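Local coordinates for protein regulator of polyketide synthase expression (Bifidobacterium adolescentis, PDB 3ONQ) that is of unknown function but probably regulates transcription through a PucR-type C-terminal helix-turn-helix domain, perhaps of polyketide synthase genes, at residues 30-35 and 131-136; 92-97 and 146-151; 228-233 and 240-245. All coordinates share one frame; numbering follows the deposited sequence.

Interaction 1: 30-35 and 131-136; sequences ECLLTN and SGVAGA. With SO4 (sulfate ion), chain P.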
ATOM      1  N   GLU B  30      17.347  -6.482   8.291  1.00 24.56           N
ATOM      2  CA  GLU B  30      16.451  -7.613   8.072  1.00 25.65           C
ATOM      3  C   GLU B  30      15.031  -7.176   7.758  1.00 27.68           C
ATOM      4  O   GLU B  30      14.363  -7.810   6.943  1.00 27.10           O
ATOM      5  CB  GLU B  30      16.457  -8.582   9.263  1.00 26.51           C
ATOM      6  CG  GLU B  30      17.771  -9.312   9.448  1.00 30.14           C
ATOM      7  CD  GLU B  30      17.744 -10.239  10.657  1.00 41.85           C
ATOM      8  OE1 GLU B  30      16.631 -10.541  11.149  1.00 43.09           O
ATOM      9  OE2 GLU B  30      18.832 -10.651  11.112  1.00 37.09           O
ATOM     10  N   CYS B  31      14.556  -6.111   8.409  1.00 22.68           N
ATOM     11  CA  CYS B  31      13.217  -5.632   8.114  1.00 25.20           C
ATOM     12  C   CYS B  31      13.136  -5.213   6.645  1.00 26.28           C
ATOM     13  O   CYS B  31      12.227  -5.605   5.925  1.00 26.02           O
ATOM     14  CB  CYS B  31      12.821  -4.470   9.025  1.00 30.73           C
ATOM     15  SG  CYS B  31      12.593  -4.931  10.778  1.00 31.49           S
ATOM     16  N   LEU B  32      14.102  -4.421   6.209  1.00 27.55           N
ATOM     17  CA  LEU B  32      14.094  -3.914   4.850  1.00 23.53           C
ATOM     18  C   LEU B  32      14.180  -5.065   3.856  1.00 25.28           C
ATOM     19  O   LEU B  32      13.453  -5.096   2.867  1.00 22.82           O
ATOM     20  CB  LEU B  32      15.249  -2.931   4.638  1.00 25.68           C
ATOM     21  CG  LEU B  32      15.191  -1.644   5.467  1.00 28.70           C
ATOM     22  CD1 LEU B  32      16.503  -0.886   5.387  1.00 22.05           C
ATOM     23  CD2 LEU B  32      14.014  -0.769   5.025  1.00 28.25           C
ATOM     24  N   LEU B  33      15.075  -6.012   4.121  1.00 25.71           N
ATOM     25  CA  LEU B  33      15.270  -7.134   3.209  1.00 26.97           C
ATOM     26  C   LEU B  33      14.007  -7.996   3.125  1.00 30.22           C
ATOM     27  O   LEU B  33      13.753  -8.634   2.099  1.00 27.23           O
ATOM     28  CB  LEU B  33      16.473  -7.979   3.645  1.00 24.57           C
ATOM     29  CG  LEU B  33      17.169  -8.806   2.570  1.00 30.55           C
ATOM     30  CD1 LEU B  33      17.449  -7.939   1.352  1.00 26.15           C
ATOM     31  CD2 LEU B  33      18.460  -9.401   3.120  1.00 32.10           C
ATOM     32  N   THR B  34      13.213  -8.011   4.197  1.00 29.81           N
ATOM     33  CA  THR B  34      11.985  -8.812   4.226  1.00 28.85           C
ATOM     34  C   THR B  34      10.729  -8.007   3.873  1.00 28.74           C
ATOM     35  O   THR B  34       9.612  -8.426   4.163  1.00 28.63           O
ATOM     36  CB  THR B  34      11.793  -9.581   5.576  1.00 37.20           C
ATOM     37  OG1 THR B  34      11.651  -8.660   6.662  1.00 32.91           O
ATOM     38  CG2 THR B  34      12.976 -10.510   5.848  1.00 34.96           C
ATOM     39  N   ASN B  35      10.929  -6.862   3.225  1.00 27.25           N
ATOM     40  CA  ASN B  35       9.833  -6.025   2.724  1.00 23.98           C
ATOM     41  C   ASN B  35       8.961  -5.357   3.790  1.00 33.63           C
ATOM     42  O   ASN B  35       7.789  -5.070   3.551  1.00 36.27           O
ATOM     43  CB  ASN B  35       8.938  -6.800   1.748  1.00 34.92           C
ATOM     44  CG  ASN B  35       8.006  -5.888   0.960  1.00 40.82           C
ATOM     45  OD1 ASN B  35       8.375  -4.776   0.592  1.00 40.34           O
ATOM     46  ND2 ASN B  35       6.786  -6.350   0.720  1.00 48.75           N
ATOM     47  N   SER B 131      14.104   6.286  -3.012  1.00 29.34           N
ATOM     48  CA  SER B 131      13.821   7.269  -1.968  1.00 38.01           C
ATOM     49  C   SER B 131      13.056   6.703  -0.782  1.00 29.50           C
ATOM     50  O   SER B 131      12.138   5.880  -0.935  1.00 28.56           O
ATOM     51  CB  SER B 131      13.069   8.472  -2.548  1.00 47.53           C
ATOM     52  OG  SER B 131      11.840   8.058  -3.109  1.00 56.29           O
ATOM     53  N   GLY B 132      13.439   7.164   0.402  1.00 29.86           N
ATOM     54  CA  GLY B 132      12.760   6.803   1.630  1.00 24.47           C
ATOM     55  C   GLY B 132      12.917   5.341   2.007  1.00 32.73           C
ATOM     56  O   GLY B 132      13.607   4.565   1.343  1.00 31.19           O
ATOM     57  N   VAL B 133      12.263   4.969   3.096  1.00 28.57           N
ATOM     58  CA  VAL B 133      12.338   3.614   3.620  1.00 33.30           C
ATOM     59  C   VAL B 133      11.848   2.569   2.612  1.00 29.03           C
ATOM     60  O   VAL B 133      12.465   1.524   2.458  1.00 29.70           O
ATOM     61  CB  VAL B 133      11.588   3.506   4.960  1.00 32.85           C
ATOM     62  CG1 VAL B 133      11.390   2.069   5.337  1.00 31.70           C
ATOM     63  CG2 VAL B 133      12.377   4.229   6.046  1.00 29.98           C
ATOM     64  N   ALA B 134      10.760   2.858   1.910  1.00 29.24           N
ATOM     65  CA  ALA B 134      10.270   1.940   0.878  1.00 31.34           C
ATOM     66  C   ALA B 134      11.312   1.746  -0.235  1.00 31.19           C
ATOM     67  O   ALA B 134      11.485   0.642  -0.742  1.00 28.68           O
ATOM     68  CB  ALA B 134       8.946   2.435   0.296  1.00 32.61           C
ATOM     69  N   GLY B 135      12.001   2.820  -0.612  1.00 27.64           N
ATOM     70  CA  GLY B 135      13.050   2.731  -1.616  1.00 27.86           C
ATOM     71  C   GLY B 135      14.230   1.922  -1.112  1.00 28.61           C
ATOM     72  O   GLY B 135      14.788   1.100  -1.831  1.00 31.36           O
ATOM     73  N   ALA B 136      14.608   2.162   0.139  1.00 27.59           N
ATOM     74  CA  ALA B 136      15.650   1.384   0.790  1.00 24.80           C
ATOM     75  C   ALA B 136      15.332  -0.108   0.709  1.00 26.01           C
ATOM     76  O   ALA B 136      16.189  -0.919   0.344  1.00 24.35           O
ATOM     77  CB  ALA B 136      15.804   1.827   2.249  1.00 21.46           C
TER
HETATM   78  S   SO4 P 262      11.679   5.188  -5.974  1.00 49.20           S
HETATM   79  O1  SO4 P 262      12.284   4.417  -7.065  1.00 48.12           O
HETATM   80  O2  SO4 P 262      12.103   6.584  -6.070  1.00 55.73           O
HETATM   81  O3  SO4 P 262      10.226   5.121  -6.088  1.00 60.96           O
HETATM   82  O4  SO4 P 262      12.095   4.649  -4.683  1.00 50.34           O
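A single methyl group, CD2 of Leu32, carries the whole contact from the side of residues 30-35, reaching toward the early part of helix 132-149. It lies 3.9 Å from CG1 of Val133, the two side chains crossing at about a right angle, and 4.2 Å from CB of Ala136. The same methyl also comes to 3.8 Å from the backbone O of Val133. With CG anti to its carbonyl carbon (chi1 -64°), Leu32 sends its branched end across to the other helix. Leucine suits the place because it is long enough to bridge backbones whose nearest CA atoms, those of Leu32 and Ala136, are 6.9 Å apart, while alanine and a beta-branched valine give it a low, largely apolar surface. Just beyond, residues 30-35 close their helix in a Schellman motif, with Asn35 at positive phi, its N bonded to O of Leu32 at 3.1 Å, and Met36 N bonded to O of Cys31. At the far end of residues 131-136, Ser131 N donates to O4 of a sulfate ion, 3.1 Å away and nearly straight at 168°; Arg130 also binds this ion, which probably came from the crystallisation liquor. The contact thus joins the end of helix 21-33 to helix 132-149, with Val41 of helix 39-48 touching both Leu32 and Val133, and Cys56 of strand 55-61 against Ala136.

Interaction 2: 92-97 and 146-151; sequences GTFLLA and SLQAAP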
ATOM      1  N   GLY B  92      23.437 -14.888   3.145  1.00 39.32           N
ATOM      2  CA  GLY B  92      24.175 -16.011   2.608  1.00 33.17           C
ATOM      3  C   GLY B  92      25.644 -15.632   2.544  1.00 34.44           C
ATOM      4  O   GLY B  92      26.204 -15.137   3.518  1.00 38.40           O
ATOM      5  N   THR B  93      26.262 -15.848   1.391  1.00 31.98           N
ATOM      6  CA  THR B  93      27.647 -15.454   1.180  1.00 33.87           C
ATOM      7  C   THR B  93      27.790 -13.971   0.804  1.00 32.71           C
ATOM      8  O   THR B  93      28.911 -13.456   0.713  1.00 32.27           O
ATOM      9  CB  THR B  93      28.245 -16.249   0.024  1.00 34.74           C
ATOM     10  OG1 THR B  93      27.433 -16.037  -1.137  1.00 37.49           O
ATOM     11  CG2 THR B  93      28.269 -17.732   0.351  1.00 39.30           C
ATOM     12  N   PHE B  94      26.669 -13.289   0.568  1.00 27.24           N
ATOM     13  CA  PHE B  94      26.707 -11.904   0.082  1.00 25.76           C
ATOM     14  C   PHE B  94      26.770 -10.870   1.209  1.00 29.69           C
ATOM     15  O   PHE B  94      26.169 -11.055   2.262  1.00 31.11           O
ATOM     16  CB  PHE B  94      25.477 -11.596  -0.769  1.00 26.48           C
ATOM     17  CG  PHE B  94      25.264 -12.559  -1.892  1.00 30.91           C
ATOM     18  CD1 PHE B  94      26.258 -12.781  -2.826  1.00 34.43           C
ATOM     19  CD2 PHE B  94      24.060 -13.225  -2.025  1.00 33.25           C
ATOM     20  CE1 PHE B  94      26.058 -13.666  -3.861  1.00 35.22           C
ATOM     21  CE2 PHE B  94      23.858 -14.109  -3.060  1.00 32.46           C
ATOM     22  CZ  PHE B  94      24.858 -14.331  -3.972  1.00 26.74           C
ATOM     23  N   LEU B  95      27.495  -9.781   0.966  1.00 29.80           N
ATOM     24  CA  LEU B  95      27.415  -8.589   1.806  1.00 28.62           C
ATOM     25  C   LEU B  95      26.651  -7.531   1.019  1.00 29.55           C
ATOM     26  O   LEU B  95      26.980  -7.261  -0.135  1.00 29.36           O
ATOM     27  CB  LEU B  95      28.814  -8.079   2.163  1.00 26.75           C
ATOM     28  CG  LEU B  95      28.902  -6.848   3.071  1.00 33.55           C
ATOM     29  CD1 LEU B  95      30.126  -6.918   3.947  1.00 37.92           C
ATOM     30  CD2 LEU B  95      28.898  -5.542   2.255  1.00 34.62           C
ATOM     31  N   LEU B  96      25.619  -6.956   1.631  1.00 23.96           N
ATOM     32  CA  LEU B  96      24.847  -5.888   0.996  1.00 24.83           C
ATOM     33  C   LEU B  96      25.019  -4.614   1.801  1.00 26.70           C
ATOM     34  O   LEU B  96      25.004  -4.647   3.029  1.00 25.64           O
ATOM     35  CB  LEU B  96      23.356  -6.238   0.911  1.00 26.76           C
ATOM     36  CG  LEU B  96      22.863  -7.135  -0.226  1.00 30.30           C
ATOM     37  CD1 LEU B  96      23.663  -8.404  -0.303  1.00 26.83           C
ATOM     38  CD2 LEU B  96      21.373  -7.444  -0.061  1.00 33.94           C
ATOM     39  N   ALA B  97      25.185  -3.498   1.100  1.00 20.78           N
ATOM     40  CA  ALA B  97      25.356  -2.205   1.733  1.00 25.76           C
ATOM     41  C   ALA B  97      24.378  -1.218   1.125  1.00 27.72           C
ATOM     42  O   ALA B  97      24.335  -1.042  -0.099  1.00 25.91           O
ATOM     43  CB  ALA B  97      26.783  -1.703   1.546  1.00 22.90           C
ATOM     44  N   SER B 146      19.039  -9.879  -7.657  1.00 21.64           N
ATOM     45  CA  SER B 146      19.991  -9.802  -8.770  1.00 20.74           C
ATOM     46  C   SER B 146      21.192 -10.699  -8.515  1.00 24.75           C
ATOM     47  O   SER B 146      21.648 -11.401  -9.411  1.00 25.46           O
ATOM     48  CB  SER B 146      20.470  -8.360  -9.035  1.00 19.39           C
ATOM     49  OG  SER B 146      19.444  -7.570  -9.614  1.00 18.96           O
ATOM     50  N   LEU B 147      21.689 -10.690  -7.284  1.00 23.68           N
ATOM     51  CA  LEU B 147      22.858 -11.491  -6.953  1.00 20.83           C
ATOM     52  C   LEU B 147      22.506 -12.972  -7.008  1.00 25.47           C
ATOM     53  O   LEU B 147      23.302 -13.767  -7.474  1.00 26.51           O
ATOM     54  CB  LEU B 147      23.417 -11.111  -5.574  1.00 23.29           C
ATOM     55  CG  LEU B 147      24.084  -9.724  -5.491  1.00 27.03           C
ATOM     56  CD1 LEU B 147      24.346  -9.302  -4.031  1.00 23.93           C
ATOM     57  CD2 LEU B 147      25.393  -9.658  -6.296  1.00 24.60           C
ATOM     58  N   GLN B 148      21.314 -13.341  -6.538  1.00 22.73           N
ATOM     59  CA  GLN B 148      20.854 -14.730  -6.629  1.00 27.69           C
ATOM     60  C   GLN B 148      20.604 -15.166  -8.085  1.00 26.45           C
ATOM     61  O   GLN B 148      20.718 -16.336  -8.419  1.00 25.49           O
ATOM     62  CB  GLN B 148      19.583 -14.934  -5.797  1.00 30.77           C
ATOM     63  CG  GLN B 148      19.797 -14.798  -4.292  1.00 45.11           C
ATOM     64  CD  GLN B 148      18.569 -15.175  -3.483  1.00 63.83           C
ATOM     65  OE1 GLN B 148      17.451 -14.756  -3.796  1.00 63.89           O
ATOM     66  NE2 GLN B 148      18.772 -15.976  -2.433  1.00 70.56           N
ATOM     67  N   ALA B 149      20.253 -14.213  -8.937  1.00 25.39           N
ATOM     68  CA  ALA B 149      19.939 -14.482 -10.340  1.00 22.10           C
ATOM     69  C   ALA B 149      21.199 -14.556 -11.222  1.00 22.74           C
ATOM     70  O   ALA B 149      21.224 -15.255 -12.235  1.00 26.12           O
ATOM     71  CB  ALA B 149      18.982 -13.393 -10.865  1.00 19.03           C
ATOM     72  N   ALA B 150      22.242 -13.845 -10.820  1.00 22.56           N
ATOM     73  CA  ALA B 150      23.460 -13.693 -11.620  1.00 24.87           C
ATOM     74  C   ALA B 150      24.036 -14.982 -12.219  1.00 29.60           C
ATOM     75  O   ALA B 150      24.552 -14.957 -13.325  1.00 29.57           O
ATOM     76  CB  ALA B 150      24.534 -12.954 -10.825  1.00 23.25           C
ATOM     77  N   PRO B 151      23.964 -16.108 -11.495  1.00 27.85           N
ATOM     78  CA  PRO B 151      24.579 -17.305 -12.083  1.00 26.15           C
ATOM     79  C   PRO B 151      23.952 -17.731 -13.404  1.00 33.80           C
ATOM     80  O   PRO B 151      24.556 -18.497 -14.148  1.00 30.26           O
ATOM     81  CB  PRO B 151      24.359 -18.378 -11.008  1.00 29.17           C
ATOM     82  CG  PRO B 151      24.347 -17.578  -9.709  1.00 25.12           C
ATOM     83  CD  PRO B 151      23.593 -16.311 -10.080  1.00 25.58           C
TER
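Phe94 and Leu147 meet between strand 94-100 and the last turns of helix 132-149, and the phenylalanine can be followed outward atom by atom. Its CB lies 4.1 Å from CD1 of Leu147, and CG is slightly nearer the same methyl. CD1 of the ring still meets CD1 of Leu147, while CD2, CE1 and CE2 face its CB, and CZ at the tip lies 3.9 Å from both CB and O of Leu147. This CB sits over the ring, 3.9 Å from its centroid and only 11° off the ring normal, a CH-pi contact made with the middle of the face. The opposite face has OG1 of Thr93 above it, toward the rim. CG of Phe94 stands anti to its carbonyl carbon (chi1 -54°), which carries the ring out from the strand and along Leu147, the two side chains running in opposite directions. A flat ring suits the place because its face can lie on CB of Leu147 while its base meets CD1. Leu147 also uses CD1 to meet CD1 of Leu96 at 3.9 Å, while CG of Gln148 approaches CE2 of Phe94 obliquely at 4.3 Å. Within the sheet, strand 94-100 pairs with strands 86-91 and 55-61. Leu95, its side chain turned from this contact, packs on helix 67-80, so the sheet has a helix on either side, as an alpha-beta-alpha sandwich does, and helix 166-172 touches Ser146, Gln148 and Ala149.

Interaction 3: 228-233 and 240-245; sequences YRLKRA and DATDPR. With SO4 (sulfate ion), chain S.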
ATOM      1  N   TYR B 228      12.600  -1.771 -38.973  1.00 33.70           N
ATOM      2  CA  TYR B 228      12.343  -0.451 -38.427  1.00 30.33           C
ATOM      3  C   TYR B 228      11.524  -0.533 -37.135  1.00 31.86           C
ATOM      4  O   TYR B 228      11.836   0.135 -36.142  1.00 35.06           O
ATOM      5  CB  TYR B 228      11.643   0.419 -39.485  1.00 38.16           C
ATOM      6  CG  TYR B 228      11.250   1.810 -39.022  1.00 53.73           C
ATOM      7  CD1 TYR B 228      12.137   2.881 -39.134  1.00 66.67           C
ATOM      8  CD2 TYR B 228       9.986   2.061 -38.496  1.00 53.46           C
ATOM      9  CE1 TYR B 228      11.781   4.162 -38.720  1.00 73.84           C
ATOM     10  CE2 TYR B 228       9.622   3.338 -38.074  1.00 64.48           C
ATOM     11  CZ  TYR B 228      10.522   4.381 -38.190  1.00 75.84           C
ATOM     12  OH  TYR B 228      10.161   5.646 -37.778  1.00 83.79           O
ATOM     13  N   ARG B 229      10.479  -1.349 -37.131  1.00 27.72           N
ATOM     14  CA  ARG B 229       9.686  -1.519 -35.909  1.00 31.66           C
ATOM     15  C   ARG B 229      10.462  -2.103 -34.727  1.00 35.22           C
ATOM     16  O   ARG B 229      10.285  -1.655 -33.591  1.00 31.66           O
ATOM     17  CB  ARG B 229       8.429  -2.345 -36.173  1.00 28.38           C
ATOM     18  CG  ARG B 229       7.461  -1.647 -37.117  1.00 32.02           C
ATOM     19  CD  ARG B 229       6.419  -2.615 -37.618  1.00 32.59           C
ATOM     20  NE  ARG B 229       5.498  -1.986 -38.554  1.00 31.23           N
ATOM     21  CZ  ARG B 229       4.496  -2.627 -39.151  1.00 34.38           C
ATOM     22  NH1 ARG B 229       4.288  -3.923 -38.906  1.00 25.63           N
ATOM     23  NH2 ARG B 229       3.699  -1.967 -39.983  1.00 32.95           N
ATOM     24  N   LEU B 230      11.305  -3.104 -34.976  1.00 31.89           N
ATOM     25  CA  LEU B 230      12.095  -3.685 -33.885  1.00 28.85           C
ATOM     26  C   LEU B 230      13.040  -2.647 -33.289  1.00 28.97           C
ATOM     27  O   LEU B 230      13.241  -2.597 -32.079  1.00 29.96           O
ATOM     28  CB  LEU B 230      12.887  -4.899 -34.357  1.00 27.35           C
ATOM     29  CG  LEU B 230      12.046  -6.008 -34.973  1.00 28.46           C
ATOM     30  CD1 LEU B 230      12.946  -7.136 -35.440  1.00 25.04           C
ATOM     31  CD2 LEU B 230      11.006  -6.496 -33.977  1.00 29.00           C
ATOM     32  N   LYS B 231      13.610  -1.819 -34.156  1.00 32.91           N
ATOM     33  CA  LYS B 231      14.516  -0.768 -33.725  1.00 37.02           C
ATOM     34  C   LYS B 231      13.763   0.221 -32.831  1.00 40.58           C
ATOM     35  O   LYS B 231      14.249   0.609 -31.760  1.00 34.33           O
ATOM     36  CB  LYS B 231      15.131  -0.075 -34.943  1.00 39.76           C
ATOM     37  CG  LYS B 231      16.127   1.024 -34.609  1.00 54.04           C
ATOM     38  CD  LYS B 231      16.866   1.484 -35.859  1.00 69.43           C
ATOM     39  CE  LYS B 231      17.382   2.912 -35.707  1.00 78.23           C
ATOM     40  NZ  LYS B 231      16.268   3.897 -35.557  1.00 81.97           N
ATOM     41  N   ARG B 232      12.563   0.597 -33.255  1.00 31.15           N
ATOM     42  CA  ARG B 232      11.733   1.489 -32.456  1.00 40.19           C
ATOM     43  C   ARG B 232      11.431   0.866 -31.093  1.00 41.17           C
ATOM     44  O   ARG B 232      11.518   1.531 -30.058  1.00 40.74           O
ATOM     45  CB  ARG B 232      10.431   1.811 -33.191  1.00 51.01           C
ATOM     46  CG  ARG B 232       9.512   2.760 -32.437  1.00 69.25           C
ATOM     47  CD  ARG B 232       8.062   2.638 -32.908  1.00 82.60           C
ATOM     48  NE  ARG B 232       7.881   3.077 -34.292  1.00 91.99           N
ATOM     49  CZ  ARG B 232       7.188   2.405 -35.211  1.00 93.18           C
ATOM     50  NH1 ARG B 232       6.607   1.253 -34.905  1.00 92.73           N
ATOM     51  NH2 ARG B 232       7.077   2.887 -36.441  1.00 92.29           N
ATOM     52  N   ALA B 233      11.078  -0.415 -31.085  1.00 34.79           N
ATOM     53  CA  ALA B 233      10.799  -1.102 -29.822  1.00 35.04           C
ATOM     54  C   ALA B 233      12.037  -1.142 -28.915  1.00 32.13           C
ATOM     55  O   ALA B 233      11.913  -1.111 -27.697  1.00 32.20           O
ATOM     56  CB  ALA B 233      10.274  -2.505 -30.075  1.00 26.61           C
ATOM     57  N   ASP B 240      16.387  -4.976 -27.436  1.00 29.56           N
ATOM     58  CA  ASP B 240      16.544  -5.191 -28.875  1.00 23.47           C
ATOM     59  C   ASP B 240      16.201  -6.627 -29.226  1.00 24.38           C
ATOM     60  O   ASP B 240      16.951  -7.549 -28.919  1.00 30.16           O
ATOM     61  CB  ASP B 240      17.995  -4.907 -29.257  1.00 29.31           C
ATOM     62  CG  ASP B 240      18.264  -5.064 -30.755  1.00 39.50           C
ATOM     63  OD1 ASP B 240      17.389  -5.573 -31.482  1.00 32.62           O
ATOM     64  OD2 ASP B 240      19.370  -4.682 -31.197  1.00 43.76           O
ATOM     65  N   ALA B 241      15.070  -6.828 -29.883  1.00 27.70           N
ATOM     66  CA  ALA B 241      14.617  -8.178 -30.169  1.00 25.52           C
ATOM     67  C   ALA B 241      15.614  -8.957 -31.020  1.00 29.85           C
ATOM     68  O   ALA B 241      15.595 -10.185 -31.007  1.00 28.88           O
ATOM     69  CB  ALA B 241      13.258  -8.151 -30.839  1.00 31.72           C
ATOM     70  N   THR B 242      16.478  -8.262 -31.763  1.00 27.75           N
ATOM     71  CA  THR B 242      17.436  -8.962 -32.640  1.00 25.63           C
ATOM     72  C   THR B 242      18.596  -9.566 -31.850  1.00 34.46           C
ATOM     73  O   THR B 242      19.379 -10.357 -32.383  1.00 31.04           O
ATOM     74  CB  THR B 242      17.990  -8.054 -33.789  1.00 31.25           C
ATOM     75  OG1 THR B 242      18.845  -7.041 -33.251  1.00 31.57           O
ATOM     76  CG2 THR B 242      16.845  -7.380 -34.548  1.00 31.89           C
ATOM     77  N   ASP B 243      18.704  -9.199 -30.574  1.00 33.06           N
ATOM     78  CA  ASP B 243      19.736  -9.771 -29.706  1.00 26.72           C
ATOM     79  C   ASP B 243      19.181 -10.928 -28.881  1.00 22.61           C
ATOM     80  O   ASP B 243      18.158 -10.781 -28.224  1.00 29.72           O
ATOM     81  CB  ASP B 243      20.303  -8.705 -28.774  1.00 33.51           C
ATOM     82  CG  ASP B 243      21.333  -9.267 -27.820  1.00 44.11           C
ATOM     83  OD1 ASP B 243      20.944  -9.791 -26.759  1.00 48.15           O
ATOM     84  OD2 ASP B 243      22.534  -9.195 -28.137  1.00 53.10           O
ATOM     85  N   PRO B 244      19.865 -12.077 -28.895  1.00 28.67           N
ATOM     86  CA  PRO B 244      19.347 -13.275 -28.216  1.00 29.24           C
ATOM     87  C   PRO B 244      19.034 -13.043 -26.720  1.00 29.09           C
ATOM     88  O   PRO B 244      18.034 -13.558 -26.217  1.00 24.08           O
ATOM     89  CB  PRO B 244      20.476 -14.298 -28.383  1.00 31.17           C
ATOM     90  CG  PRO B 244      21.218 -13.842 -29.588  1.00 37.60           C
ATOM     91  CD  PRO B 244      21.134 -12.335 -29.597  1.00 27.25           C
ATOM     92  N   ARG B 245      19.864 -12.287 -26.017  1.00 32.55           N
ATOM     93  CA  ARG B 245      19.584 -12.024 -24.607  1.00 34.22           C
ATOM     94  C   ARG B 245      18.328 -11.181 -24.466  1.00 30.14           C
ATOM     95  O   ARG B 245      17.431 -11.531 -23.708  1.00 28.31           O
ATOM     96  CB  ARG B 245      20.764 -11.343 -23.917  1.00 34.61           C
ATOM     97  CG  ARG B 245      20.424 -10.767 -22.552  1.00 27.73           C
ATOM     98  CD  ARG B 245      19.964 -11.850 -21.570  1.00 28.12           C
ATOM     99  NE  ARG B 245      19.547 -11.278 -20.291  1.00 26.47           N
ATOM    100  CZ  ARG B 245      18.954 -11.964 -19.316  1.00 26.51           C
ATOM    101  NH1 ARG B 245      18.719 -13.258 -19.455  1.00 23.70           N
ATOM    102  NH2 ARG B 245      18.603 -11.359 -18.195  1.00 25.50           N
TER
HETATM  103  S   SO4 S 266       4.957   1.541 -39.519  1.00129.27           S
HETATM  104  O1  SO4 S 266       5.544   2.473 -40.478  1.00132.99           O
HETATM  105  O2  SO4 S 266       4.265   2.280 -38.464  1.00129.96           O
HETATM  106  O3  SO4 S 266       4.003   0.689 -40.223  1.00127.20           O
HETATM  107  O4  SO4 S 266       6.021   0.735 -38.925  1.00125.06           O
HETATM  108  O   HOH W   1      13.360  -4.673 -30.122  1.00 28.16           O
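Helix residues 228-233 face a type I beta turn, Asp240 to Asp243, that leads into the next helix, the closest CA atoms being those of Leu230 and Ala241, 6.4 Å apart. Leu230 splits its two methyls: CD2 meets CB of Ala241 at 4.2 Å, and CD1 meets CG2 of Thr242 at 4.0 Å. Small Ala241 lets the turn come close, and a water joins the backbones, donating to O of Leu230 and accepting from N of Ala241. Asp240 adds an Asx turn at the start of the beta turn: Thr242 N lies 2.9 Å from Asp240 OD1. Thr242 OG1, 2.7 Å from Asp240 OD1, donates to it from the same face of the carboxylate. Asp243, the N-cap, receives a weak bond from Arg245 N. On a different face of the helix, Arg229 stretches its chain to a sulfate, probably from the crystallisation liquor, giving nearly straight bonds from NE to O4 (2.8 Å, 172°) and from NH2 to O3 (2.7 Å, 171°), while Arg232 adds a weak one to O4. Phe205 of helix 198-207 touches both Leu230 and Ala241, contributing to the hydrophobic core of this PucR-type helix-turn-helix domain.

Interactions 1 and 2 belong to one alpha/beta unit: both use helix 132-149, near its start and its end respectively, and their segments alternate along the chain. Their centres are 17 Å apart, yet they touch directly, CD1 of Leu33 lying 4.2 Å from CD2 of Leu96. Interaction 3 follows later in the sequence, in the helix-turn-helix domain. Its centre is 35 Å from that of interaction 1, on the opposite side of the chain's centre, and 30 Å from that of interaction 2; the nearest atoms of interactions 2 and 3 are about 8 Å apart and do not touch. Interactions 1 and 3 each include a separate sulfate; neither ion identifies a functional site.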